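Local atomic coordinates of CDP-glucose 4,6-dehydratase (Salmonella enterica subsp. enterica serovar Typhi, PDB entry 1WVG), a protein that catalyses the NAD(+)-dependent dehydration of CDP-D-glucose to CDP-4-dehydro-6-deoxy-D-glucose, a step in making CDP-3,6-dideoxy-D-mannose for lipopolysaccharide O-antigen. Residues Gly9-Val14 with Glu78-Ile83; Thr15-Phe20 with Gly38-Ala43; Val84-Ala89 with Met109-Leu114. One frame throughout, in Å; residues are numbered along the deposited sequence.

Overall arrangement
From the N terminus, the chain runs through strand 11-15 into the turn before helix 20-31, then returns along strand 35-40. Contact 2 closes this first beta-alpha-beta unit, joining residues 15-20 to 38-43. The wider loop of contact 1, which brings residues 78-83 back to 9-14, encloses contact 2 and sets strand 83-86 on the other side of strand 11-15. Contact 3 follows in series, joining residues 84-89 to helix 100-121. The loops do not cross. The three meet around strand 11-15, which lies between 35-40 and 83-86: Phe13 O bonds to Phe85 N, Val14 O to Tyr39 N and Thr15 OG1 to His86 ND1. Contacts 2 and 3 both touch the bound adenosine-5-diphosphoribose at the C-terminal ends of the Rossmann strands.

Contact 1 of 3, residues Gly9-Val14 with Glu78-Ile83; sequences GKRVFV and EFKPEI
Phe13 and Phe79 both carry CG anti to the backbone N (chi1 -171° and -176°), and these torsions bring their rings together obliquely, with Phe13 CD1 4.0 Å from Phe79 CD2. On Arg11, CG lies anti to the carbonyl carbon and the chain bends at chi3 (-56°), which brings the guanidinium edge-on to Phe79 O and beside Glu82. Arg11 NH1 lies 3.2 Å from Glu82 OE2 in a salt bridge, although the exact set of this carboxylate is less sure, and the CG of Glu82 sits over one face of the guanidinium. At its edge, Arg11 NE gives a weak hydrogen bond of 3.1 Å to Phe79 O. A long, flexible arginine suits this partly exposed place because its aliphatic part crosses to Pro81 and the Phe79 carbonyl while its charged end meets Glu82.

The backbones pair as parallel strands at Val12 and Ile83. Arg11 O takes a firm bond from Glu82 N (2.9 Å) and a weak one from Ile83 N, and two residues on, Phe13 N gives a bond to Ile83 O at 3.0 Å. Branched Val12 and Ile83 suit the sheet, lying side by side and pointing the same way, with Val12 CG1 4.1 Å from Ile83 CG2. Pro81 lies in the connection between helix 69-79 and strand 83-86: its CG packs 3.7 Å from Phe13 CB, a rigid apolar surface against the aromatic side chain.

The contact thus fixes the helix-to-strand connection that lays strand 83-86 beside strand 11-15. Phe13 also packs on Leu72, Ser75 and Ile76 of helix 69-79, while Trp7 of helix 4-7 meets Val12 and Ile83; across strand 11-15, strand 35-40 bonds to Val12 through Ile35 and Lys37.

Contact 2 of 3, residues Thr15-Phe20 with Gly38-Ala43; sequences TGHTGF and GYALDA. With APR (adenosine-5-diphosphoribose), chain C.
Thr15 and Tyr39 pair as neighbouring parallel strands, with Gly16 N bonded to Tyr39 O at 2.7 Å, before the chain enters a type I turn from Gly16 to Gly19. The positive phi of Gly16 favours glycine, and a side chain there would crowd the adenosine ribose of the bound adenosine-5-diphosphoribose. Gly19, at the N-cap of helix 20-31, needs to be bare for a like reason: a side chain would collide with O5' of the ligand.

His17 lays its ring on the backbone of Gly38, where there is no side chain, though the close spacing in the model is doubtful; CG2 of Thr18 approaches the opposite face. His17 NE2 is held from beyond by Ser61. Thr18 has its OG1 between the backbone N and the carbonyl carbon (chi1 63°), which turns the hydroxyl toward the adenosine ribose: Thr18 OG1 is hydrogen-bonded to ligand O3' at 2.5 Å. The same OG1 lies 3.0 Å from Leu41 O. Small Ala40 lets this hydroxyl approach, its CB 3.3 Å from Thr18 OG1. Beyond the end of the strand, Leu41 N gives ligand O2' a bond of 3.1 Å, and its side chain lies against the adenine.

This is the glycine-rich turn of a Rossmann fold. Phe20 N, in the first turn of the helix, points almost straight (176°) at ligand O2A, 2.7 Å away, so the helix N terminus probably helps to stabilise the diphosphate's negative charge, while the two loops recognise both hydroxyls of the adenosine ribose, O3' through Thr18 and O2' through Leu41.

Contact 3 of 3, residues Val84-Ala89 with Met109-Leu114; sequences VFHMAA and MGTVHL. With APR (adenosine-5-diphosphoribose), chain C.
His86 meets Thr111 and Leu114 with different parts of one ring. Its NE2 donates to Thr111 OG1 at 3.2 Å, the acceptor lying near the ring plane and the bond bent to 139°. Over one face sits Leu114, its CB 4.1 Å from the centroid of the His86 ring in a CH-pi contact. CG of His86 stands anti to the backbone N (chi1 176°), extending the ring from the strand toward the helix. Leu114 then slides past it so that its CD1 reaches Val84 CG1 at 4.0 Å, an apolar contact between strand and helix, whose axes run nearly antiparallel at 166°.

In the second shell, His86 ND1 is bonded to Thr15 OG1, which fixes the ring at both nitrogens, and Thr111 OG1 is bonded to Asn107 O one helical turn earlier. A histidine suits this buried place because it spans two hydroxyls.

Thr15 OG1 also takes Ala88 N, and just beyond, Ala89 N donates to ligand O4' at 3.2 Å. The buried polar chain from helix 100-121 through His86 to Thr15 therefore probably steadies the strand end that borders the adenosine of the bound adenosine-5-diphosphoribose.

Contact 1 of 3, residues Gly9-Val14 with Glu78-Ile83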
loop_
_atom_site.group_PDB
_atom_site.type_symbol
_atom_site.label_atom_id
_atom_site.label_comp_id
_atom_site.label_asym_id
_atom_site.label_seq_id
_atom_site.Cartn_x
_atom_site.Cartn_y
_atom_site.Cartn_z
ATOM N N GLY A 9 37.996 6.931 -24.253
ATOM C CA GLY A 9 38.424 8.257 -23.791
ATOM C C GLY A 9 37.665 8.848 -22.597
ATOM O O GLY A 9 38.134 9.835 -21.999
ATOM N N LYS A 10 36.501 8.263 -22.243
ATOM C CA LYS A 10 35.752 8.774 -21.110
ATOM C C LYS A 10 36.585 8.755 -19.798
ATOM O O LYS A 10 37.261 7.750 -19.524
ATOM C CB LYS A 10 34.498 7.907 -21.009
ATOM C CG LYS A 10 33.513 8.098 -22.169
ATOM C CD LYS A 10 32.824 9.464 -22.046
ATOM C CE LYS A 10 31.888 9.909 -23.174
ATOM N NZ LYS A 10 32.072 9.228 -24.451
ATOM N N ARG A 11 36.569 9.856 -19.006
ATOM C CA ARG A 11 37.247 9.943 -17.692
ATOM C C ARG A 11 36.235 9.398 -16.680
ATOM O O ARG A 11 35.216 10.035 -16.414
ATOM C CB ARG A 11 37.629 11.355 -17.268
ATOM C CG ARG A 11 38.712 12.015 -18.134
ATOM C CD ARG A 11 39.275 13.360 -17.616
ATOM N NE ARG A 11 38.266 14.406 -17.385
ATOM C CZ ARG A 11 37.338 14.858 -18.254
ATOM N NH1 ARG A 11 37.208 14.384 -19.497
ATOM N NH2 ARG A 11 36.487 15.807 -17.837
ATOM N N VAL A 12 36.469 8.195 -16.165
ATOM C CA VAL A 12 35.536 7.540 -15.261
ATOM C C VAL A 12 36.135 7.346 -13.909
ATOM O O VAL A 12 37.180 6.725 -13.810
ATOM C CB VAL A 12 35.156 6.145 -15.789
ATOM C CG1 VAL A 12 34.058 5.486 -14.951
ATOM C CG2 VAL A 12 34.778 6.173 -17.261
ATOM N N PHE A 13 35.463 7.879 -12.904
ATOM C CA PHE A 13 35.894 7.754 -11.538
ATOM C C PHE A 13 35.040 6.673 -10.862
ATOM O O PHE A 13 33.801 6.725 -10.876
ATOM C CB PHE A 13 35.744 9.130 -10.858
ATOM C CG PHE A 13 36.349 9.247 -9.495
ATOM C CD1 PHE A 13 37.594 9.843 -9.319
ATOM C CD2 PHE A 13 35.657 8.837 -8.354
ATOM C CE1 PHE A 13 38.138 9.961 -8.040
ATOM C CE2 PHE A 13 36.186 8.956 -7.068
ATOM C CZ PHE A 13 37.445 9.529 -6.906
ATOM N N VAL A 14 35.713 5.681 -10.281
ATOM C CA VAL A 14 35.053 4.566 -9.631
ATOM C C VAL A 14 35.502 4.405 -8.181
ATOM O O VAL A 14 36.683 4.163 -7.873
ATOM C CB VAL A 14 35.347 3.273 -10.412
ATOM C CG1 VAL A 14 34.709 2.045 -9.748
ATOM C CG2 VAL A 14 34.943 3.367 -11.871
ATOM N N GLU A 78 40.696 16.812 -9.074
ATOM C CA GLU A 78 41.887 16.770 -9.876
ATOM C C GLU A 78 41.779 15.977 -11.150
ATOM O O GLU A 78 42.594 16.192 -12.055
ATOM C CB GLU A 78 43.076 16.258 -9.056
ATOM C CG GLU A 78 43.737 15.049 -9.730
ATOM C CD GLU A 78 44.643 14.264 -8.823
ATOM O OE1 GLU A 78 44.358 13.951 -7.670
ATOM O OE2 GLU A 78 45.763 13.941 -9.425
ATOM N N PHE A 79 40.802 15.054 -11.204
ATOM C CA PHE A 79 40.606 14.174 -12.364
ATOM C C PHE A 79 39.529 14.692 -13.301
ATOM O O PHE A 79 39.521 14.437 -14.519
ATOM C CB PHE A 79 40.262 12.747 -11.837
ATOM C CG PHE A 79 40.109 11.614 -12.841
ATOM C CD1 PHE A 79 41.189 11.193 -13.619
ATOM C CD2 PHE A 79 38.905 10.916 -12.956
ATOM C CE1 PHE A 79 41.071 10.137 -14.520
ATOM C CE2 PHE A 79 38.765 9.863 -13.860
ATOM C CZ PHE A 79 39.853 9.469 -14.635
ATOM N N LYS A 80 38.582 15.406 -12.694
ATOM C CA LYS A 80 37.481 15.938 -13.458
ATOM C C LYS A 80 36.858 14.862 -14.314
ATOM O O LYS A 80 36.861 14.967 -15.518
ATOM C CB LYS A 80 37.857 17.096 -14.365
ATOM C CG LYS A 80 39.035 17.928 -13.873
ATOM C CD LYS A 80 39.889 18.472 -15.022
ATOM C CE LYS A 80 41.303 17.887 -15.095
ATOM N NZ LYS A 80 41.613 17.131 -16.332
ATOM N N PRO A 81 36.290 13.826 -13.710
ATOM C CA PRO A 81 35.641 12.786 -14.504
ATOM C C PRO A 81 34.334 13.289 -15.122
ATOM O O PRO A 81 33.763 14.325 -14.756
ATOM C CB PRO A 81 35.221 11.736 -13.468
ATOM C CG PRO A 81 34.979 12.522 -12.174
ATOM C CD PRO A 81 35.891 13.751 -12.268
ATOM N N GLU A 82 33.799 12.527 -16.048
ATOM C CA GLU A 82 32.524 12.906 -16.627
ATOM C C GLU A 82 31.478 11.896 -16.137
ATOM O O GLU A 82 30.274 12.113 -16.204
ATOM C CB GLU A 82 32.576 12.800 -18.156
ATOM C CG GLU A 82 33.847 13.460 -18.732
ATOM C CD GLU A 82 34.600 12.644 -19.756
ATOM O OE1 GLU A 82 35.194 11.616 -19.520
ATOM O OE2 GLU A 82 34.574 13.178 -20.944
ATOM N N ILE A 83 31.982 10.758 -15.658
ATOM C CA ILE A 83 31.190 9.625 -15.204
ATOM C C ILE A 83 31.685 9.093 -13.877
ATOM O O ILE A 83 32.875 9.136 -13.603
ATOM C CB ILE A 83 31.222 8.528 -16.244
ATOM C CG1 ILE A 83 30.593 9.042 -17.541
ATOM C CG2 ILE A 83 30.500 7.294 -15.705
ATOM C CD1 ILE A 83 30.499 7.956 -18.635
#

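Contact 2 of 3, residues Thr15-Phe20 with Gly38-Ala43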
loop_
_atom_site.group_PDB
_atom_site.type_symbol
_atom_site.label_atom_id
_atom_site.label_comp_id
_atom_site.label_asym_id
_atom_site.label_seq_id
_atom_site.Cartn_x
_atom_site.Cartn_y
_atom_site.Cartn_z
ATOM N N THR A 15 34.551 4.532 -7.263
ATOM C CA THR A 15 34.903 4.341 -5.874
ATOM C C THR A 15 34.795 2.845 -5.630
ATOM O O THR A 15 34.011 2.204 -6.322
ATOM C CB THR A 15 34.039 5.162 -4.881
ATOM O OG1 THR A 15 32.736 4.610 -4.714
ATOM C CG2 THR A 15 33.993 6.652 -5.243
ATOM N N GLY A 16 35.578 2.275 -4.702
ATOM C CA GLY A 16 35.516 0.831 -4.458
ATOM C C GLY A 16 35.938 -0.033 -5.653
ATOM O O GLY A 16 35.403 -1.141 -5.901
ATOM N N HIS A 17 36.955 0.430 -6.393
ATOM C CA HIS A 17 37.455 -0.290 -7.587
ATOM C C HIS A 17 38.304 -1.499 -7.232
ATOM O O HIS A 17 38.546 -2.388 -8.062
ATOM C CB HIS A 17 38.259 0.669 -8.506
ATOM C CG HIS A 17 39.479 1.140 -7.791
ATOM N ND1 HIS A 17 39.395 1.865 -6.605
ATOM C CD2 HIS A 17 40.808 0.929 -8.066
ATOM C CE1 HIS A 17 40.641 2.099 -6.200
ATOM N NE2 HIS A 17 41.516 1.553 -7.057
ATOM N N THR A 18 38.749 -1.521 -5.972
ATOM C CA THR A 18 39.601 -2.621 -5.509
ATOM C C THR A 18 38.877 -3.931 -5.188
ATOM O O THR A 18 39.507 -4.980 -4.978
ATOM C CB THR A 18 40.502 -2.143 -4.351
ATOM O OG1 THR A 18 39.674 -1.767 -3.263
ATOM C CG2 THR A 18 41.266 -0.899 -4.830
ATOM N N GLY A 19 37.554 -3.865 -5.149
ATOM C CA GLY A 19 36.754 -5.013 -4.838
ATOM C C GLY A 19 36.457 -5.909 -6.023
ATOM O O GLY A 19 36.979 -5.764 -7.142
ATOM N N PHE A 20 35.570 -6.860 -5.703
ATOM C CA PHE A 20 35.116 -7.858 -6.658
ATOM C C PHE A 20 34.383 -7.209 -7.824
ATOM O O PHE A 20 34.779 -7.340 -8.982
ATOM C CB PHE A 20 34.291 -8.931 -5.914
ATOM C CG PHE A 20 33.607 -9.951 -6.788
ATOM C CD1 PHE A 20 34.335 -10.786 -7.633
ATOM C CD2 PHE A 20 32.221 -10.097 -6.727
ATOM C CE1 PHE A 20 33.712 -11.750 -8.423
ATOM C CE2 PHE A 20 31.570 -11.042 -7.518
ATOM C CZ PHE A 20 32.326 -11.881 -8.338
ATOM N N GLY A 38 40.362 4.930 -9.717
ATOM C CA GLY A 38 39.651 4.272 -8.647
ATOM C C GLY A 38 39.982 4.934 -7.326
ATOM O O GLY A 38 41.015 5.576 -7.174
ATOM N N TYR A 39 39.112 4.764 -6.349
ATOM C CA TYR A 39 39.333 5.324 -5.030
ATOM C C TYR A 39 38.676 4.363 -4.085
ATOM O O TYR A 39 37.464 4.191 -4.129
ATOM C CB TYR A 39 38.748 6.755 -4.891
ATOM C CG TYR A 39 38.876 7.435 -3.523
ATOM C CD1 TYR A 39 39.614 8.613 -3.364
ATOM C CD2 TYR A 39 38.206 6.964 -2.390
ATOM C CE1 TYR A 39 39.710 9.268 -2.131
ATOM C CE2 TYR A 39 38.259 7.626 -1.156
ATOM C CZ TYR A 39 39.039 8.774 -1.012
ATOM O OH TYR A 39 39.115 9.431 0.205
ATOM N N ALA A 40 39.512 3.701 -3.290
ATOM C CA ALA A 40 39.066 2.703 -2.340
ATOM C C ALA A 40 40.163 2.414 -1.322
ATOM O O ALA A 40 41.214 3.045 -1.271
ATOM C CB ALA A 40 38.804 1.417 -3.127
ATOM N N LEU A 41 39.922 1.431 -0.495
ATOM C CA LEU A 41 40.928 1.052 0.473
ATOM C C LEU A 41 41.729 -0.047 -0.186
ATOM O O LEU A 41 41.441 -0.390 -1.343
ATOM C CB LEU A 41 40.290 0.600 1.799
ATOM C CG LEU A 41 39.467 1.712 2.401
ATOM C CD1 LEU A 41 38.531 1.141 3.435
ATOM C CD2 LEU A 41 40.378 2.758 3.013
ATOM N N ASP A 42 42.721 -0.593 0.496
ATOM C CA ASP A 42 43.454 -1.665 -0.152
ATOM C C ASP A 42 42.522 -2.868 -0.348
ATOM O O ASP A 42 41.561 -3.029 0.430
ATOM C CB ASP A 42 44.790 -2.017 0.549
ATOM C CG ASP A 42 45.987 -1.248 0.029
ATOM O OD1 ASP A 42 46.594 -1.553 -0.978
ATOM O OD2 ASP A 42 46.324 -0.222 0.772
ATOM N N ALA A 43 42.800 -3.685 -1.384
ATOM C CA ALA A 43 41.963 -4.848 -1.670
ATOM C C ALA A 43 41.417 -5.483 -0.424
ATOM O O ALA A 43 42.115 -5.753 0.566
ATOM C CB ALA A 43 42.438 -5.860 -2.707
HETATM N N1 APR C . 36.611 3.818 1.753
HETATM C C2 APR C . 36.866 3.463 0.471
HETATM N N3 APR C . 36.646 2.326 -0.116
HETATM C C4 APR C . 36.057 1.439 0.714
HETATM C C5 APR C . 35.710 1.633 2.014
HETATM C C6 APR C . 36.025 2.907 2.576
HETATM N N6 APR C . 35.745 3.333 3.820
HETATM N N7 APR C . 35.103 0.496 2.533
HETATM C C8 APR C . 35.114 -0.370 1.532
HETATM N N9 APR C . 35.679 0.153 0.410
HETATM C "C1'" APR C . 35.897 -0.467 -0.885
HETATM C "C2'" APR C . 36.830 -1.641 -0.774
HETATM O "O2'" APR C . 38.182 -1.184 -0.626
HETATM C "C3'" APR C . 36.554 -2.293 -2.131
HETATM O "O3'" APR C . 37.172 -1.688 -3.277
HETATM O "O4'" APR C . 34.704 -1.040 -1.315
HETATM C "C4'" APR C . 35.010 -2.134 -2.182
HETATM C "C5'" APR C . 34.238 -3.289 -1.617
HETATM O "O5'" APR C . 34.421 -4.410 -2.517
HETATM P PA APR C . 34.051 -5.934 -2.077
HETATM O O1A APR C . 34.192 -6.167 -0.579
HETATM O O2A APR C . 34.696 -6.893 -3.104
HETATM O O3A APR C . 32.498 -5.946 -2.337
HETATM P PB APR C . 31.738 -6.043 -3.772
HETATM O O1B APR C . 31.112 -7.416 -3.820
HETATM O O2B APR C . 32.616 -5.576 -4.919
HETATM O O5D APR C . 30.678 -4.870 -3.582
HETATM C C5D APR C . 30.767 -3.734 -4.457
HETATM O O4D APR C . 28.315 -3.504 -4.747
HETATM O O1D APR C . 26.873 -5.098 -3.820
HETATM C C1D APR C . 27.427 -3.756 -3.695
HETATM O O2D APR C . 27.539 -3.227 -1.305
HETATM C C2D APR C . 28.277 -3.700 -2.448
HETATM O O3D APR C . 28.588 -1.340 -2.579
HETATM C C3D APR C . 29.254 -2.586 -2.776
HETATM C C4D APR C . 29.538 -2.884 -4.230
#

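Contact 3 of 3, residues Val84-Ala89 with Met109-Leu114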
loop_
_atom_site.group_PDB
_atom_site.type_symbol
_atom_site.label_atom_id
_atom_site.label_comp_id
_atom_site.label_asym_id
_atom_site.label_seq_id
_atom_site.Cartn_x
_atom_site.Cartn_y
_atom_site.Cartn_z
ATOM N N VAL A 84 30.759 8.616 -13.042
ATOM C CA VAL A 84 31.093 8.157 -11.722
ATOM C C VAL A 84 30.307 6.969 -11.321
ATOM O O VAL A 84 29.095 7.007 -11.442
ATOM C CB VAL A 84 30.740 9.211 -10.675
ATOM C CG1 VAL A 84 30.819 8.585 -9.295
ATOM C CG2 VAL A 84 31.698 10.387 -10.727
ATOM N N PHE A 85 31.004 5.976 -10.794
ATOM C CA PHE A 85 30.357 4.790 -10.285
ATOM C C PHE A 85 30.686 4.722 -8.811
ATOM O O PHE A 85 31.844 4.585 -8.455
ATOM C CB PHE A 85 30.851 3.508 -10.960
ATOM C CG PHE A 85 30.394 3.403 -12.401
ATOM C CD1 PHE A 85 31.211 3.836 -13.448
ATOM C CD2 PHE A 85 29.147 2.855 -12.718
ATOM C CE1 PHE A 85 30.779 3.718 -14.769
ATOM C CE2 PHE A 85 28.693 2.753 -14.034
ATOM C CZ PHE A 85 29.528 3.176 -15.068
ATOM N N HIS A 86 29.702 4.857 -7.943
ATOM C CA HIS A 86 29.980 4.797 -6.526
ATOM C C HIS A 86 29.717 3.403 -5.980
ATOM O O HIS A 86 28.564 3.075 -5.764
ATOM C CB HIS A 86 29.043 5.773 -5.787
ATOM C CG HIS A 86 29.177 5.729 -4.295
ATOM N ND1 HIS A 86 30.427 5.783 -3.669
ATOM C CD2 HIS A 86 28.221 5.627 -3.320
ATOM C CE1 HIS A 86 30.207 5.742 -2.352
ATOM N NE2 HIS A 86 28.893 5.637 -2.113
ATOM N N MET A 87 30.776 2.588 -5.764
ATOM C CA MET A 87 30.671 1.210 -5.265
ATOM C C MET A 87 31.410 0.896 -3.970
ATOM O O MET A 87 31.403 -0.253 -3.538
ATOM C CB MET A 87 31.193 0.201 -6.282
ATOM C CG MET A 87 30.406 0.248 -7.577
ATOM S SD MET A 87 30.740 -1.171 -8.667
ATOM C CE MET A 87 32.039 -0.447 -9.693
ATOM N N ALA A 88 32.066 1.873 -3.359
ATOM C CA ALA A 88 32.787 1.566 -2.141
ATOM C C ALA A 88 31.810 1.298 -1.020
ATOM O O ALA A 88 30.886 2.086 -0.834
ATOM C CB ALA A 88 33.698 2.723 -1.756
ATOM N N ALA A 89 31.991 0.215 -0.279
ATOM C CA ALA A 89 31.103 -0.100 0.825
ATOM C C ALA A 89 31.654 -1.292 1.617
ATOM O O ALA A 89 32.506 -2.041 1.110
ATOM C CB ALA A 89 29.738 -0.517 0.275
ATOM N N MET A 109 27.510 7.878 5.074
ATOM C CA MET A 109 28.293 9.105 4.921
ATOM C C MET A 109 29.193 9.037 3.719
ATOM O O MET A 109 29.474 10.051 3.078
ATOM C CB MET A 109 29.094 9.428 6.178
ATOM C CG MET A 109 28.246 9.688 7.415
ATOM S SD MET A 109 26.902 10.874 7.168
ATOM C CE MET A 109 27.793 12.359 6.638
ATOM N N GLY A 110 29.628 7.819 3.389
ATOM C CA GLY A 110 30.437 7.668 2.196
ATOM C C GLY A 110 29.604 8.109 0.973
ATOM O O GLY A 110 30.101 8.762 0.056
ATOM N N THR A 111 28.301 7.760 0.939
ATOM C CA THR A 111 27.432 8.156 -0.187
ATOM C C THR A 111 27.210 9.655 -0.191
ATOM O O THR A 111 27.267 10.327 -1.221
ATOM C CB THR A 111 26.092 7.424 -0.075
ATOM O OG1 THR A 111 26.410 6.052 -0.195
ATOM C CG2 THR A 111 25.166 7.839 -1.223
ATOM N N VAL A 112 26.967 10.178 1.013
ATOM C CA VAL A 112 26.784 11.602 1.158
ATOM C C VAL A 112 28.011 12.351 0.646
ATOM O O VAL A 112 27.888 13.375 -0.066
ATOM C CB VAL A 112 26.599 11.957 2.616
ATOM C CG1 VAL A 112 26.470 13.506 2.803
ATOM C CG2 VAL A 112 25.383 11.179 3.148
ATOM N N HIS A 113 29.183 11.839 1.064
ATOM C CA HIS A 113 30.420 12.484 0.663
ATOM C C HIS A 113 30.558 12.474 -0.829
ATOM O O HIS A 113 30.882 13.462 -1.495
ATOM C CB HIS A 113 31.661 11.799 1.257
ATOM C CG HIS A 113 31.701 12.045 2.709
ATOM N ND1 HIS A 113 32.560 11.339 3.544
ATOM C CD2 HIS A 113 30.957 12.900 3.464
ATOM C CE1 HIS A 113 32.346 11.785 4.791
ATOM N NE2 HIS A 113 31.390 12.732 4.773
ATOM N N LEU A 114 30.344 11.309 -1.365
ATOM C CA LEU A 114 30.488 11.185 -2.795
ATOM C C LEU A 114 29.553 12.129 -3.510
ATOM O O LEU A 114 29.990 12.827 -4.416
ATOM C CB LEU A 114 30.322 9.717 -3.213
ATOM C CG LEU A 114 30.733 9.375 -4.648
ATOM C CD1 LEU A 114 29.538 9.548 -5.591
ATOM C CD2 LEU A 114 31.945 10.156 -5.128
HETATM N N1 APR C . 36.611 3.818 1.753
HETATM C C2 APR C . 36.866 3.463 0.471
HETATM N N3 APR C . 36.646 2.326 -0.116
HETATM C C4 APR C . 36.057 1.439 0.714
HETATM C C5 APR C . 35.710 1.633 2.014
HETATM C C6 APR C . 36.025 2.907 2.576
HETATM N N6 APR C . 35.745 3.333 3.820
HETATM N N7 APR C . 35.103 0.496 2.533
HETATM C C8 APR C . 35.114 -0.370 1.532
HETATM N N9 APR C . 35.679 0.153 0.410
HETATM C "C1'" APR C . 35.897 -0.467 -0.885
HETATM C "C2'" APR C . 36.830 -1.641 -0.774
HETATM O "O2'" APR C . 38.182 -1.184 -0.626
HETATM C "C3'" APR C . 36.554 -2.293 -2.131
HETATM O "O3'" APR C . 37.172 -1.688 -3.277
HETATM O "O4'" APR C . 34.704 -1.040 -1.315
HETATM C "C4'" APR C . 35.010 -2.134 -2.182
HETATM C "C5'" APR C . 34.238 -3.289 -1.617
HETATM O "O5'" APR C . 34.421 -4.410 -2.517
HETATM P PA APR C . 34.051 -5.934 -2.077
HETATM O O1A APR C . 34.192 -6.167 -0.579
HETATM O O2A APR C . 34.696 -6.893 -3.104
HETATM O O3A APR C . 32.498 -5.946 -2.337
HETATM P PB APR C . 31.738 -6.043 -3.772
HETATM O O1B APR C . 31.112 -7.416 -3.820
HETATM O O2B APR C . 32.616 -5.576 -4.919
HETATM O O5D APR C . 30.678 -4.870 -3.582
HETATM C C5D APR C . 30.767 -3.734 -4.457
HETATM O O4D APR C . 28.315 -3.504 -4.747
HETATM O O1D APR C . 26.873 -5.098 -3.820
HETATM C C1D APR C . 27.427 -3.756 -3.695
HETATM O O2D APR C . 27.539 -3.227 -1.305
HETATM C C2D APR C . 28.277 -3.700 -2.448
HETATM O O3D APR C . 28.588 -1.340 -2.579
HETATM C C3D APR C . 29.254 -2.586 -2.776
HETATM C C4D APR C . 29.538 -2.884 -4.230
#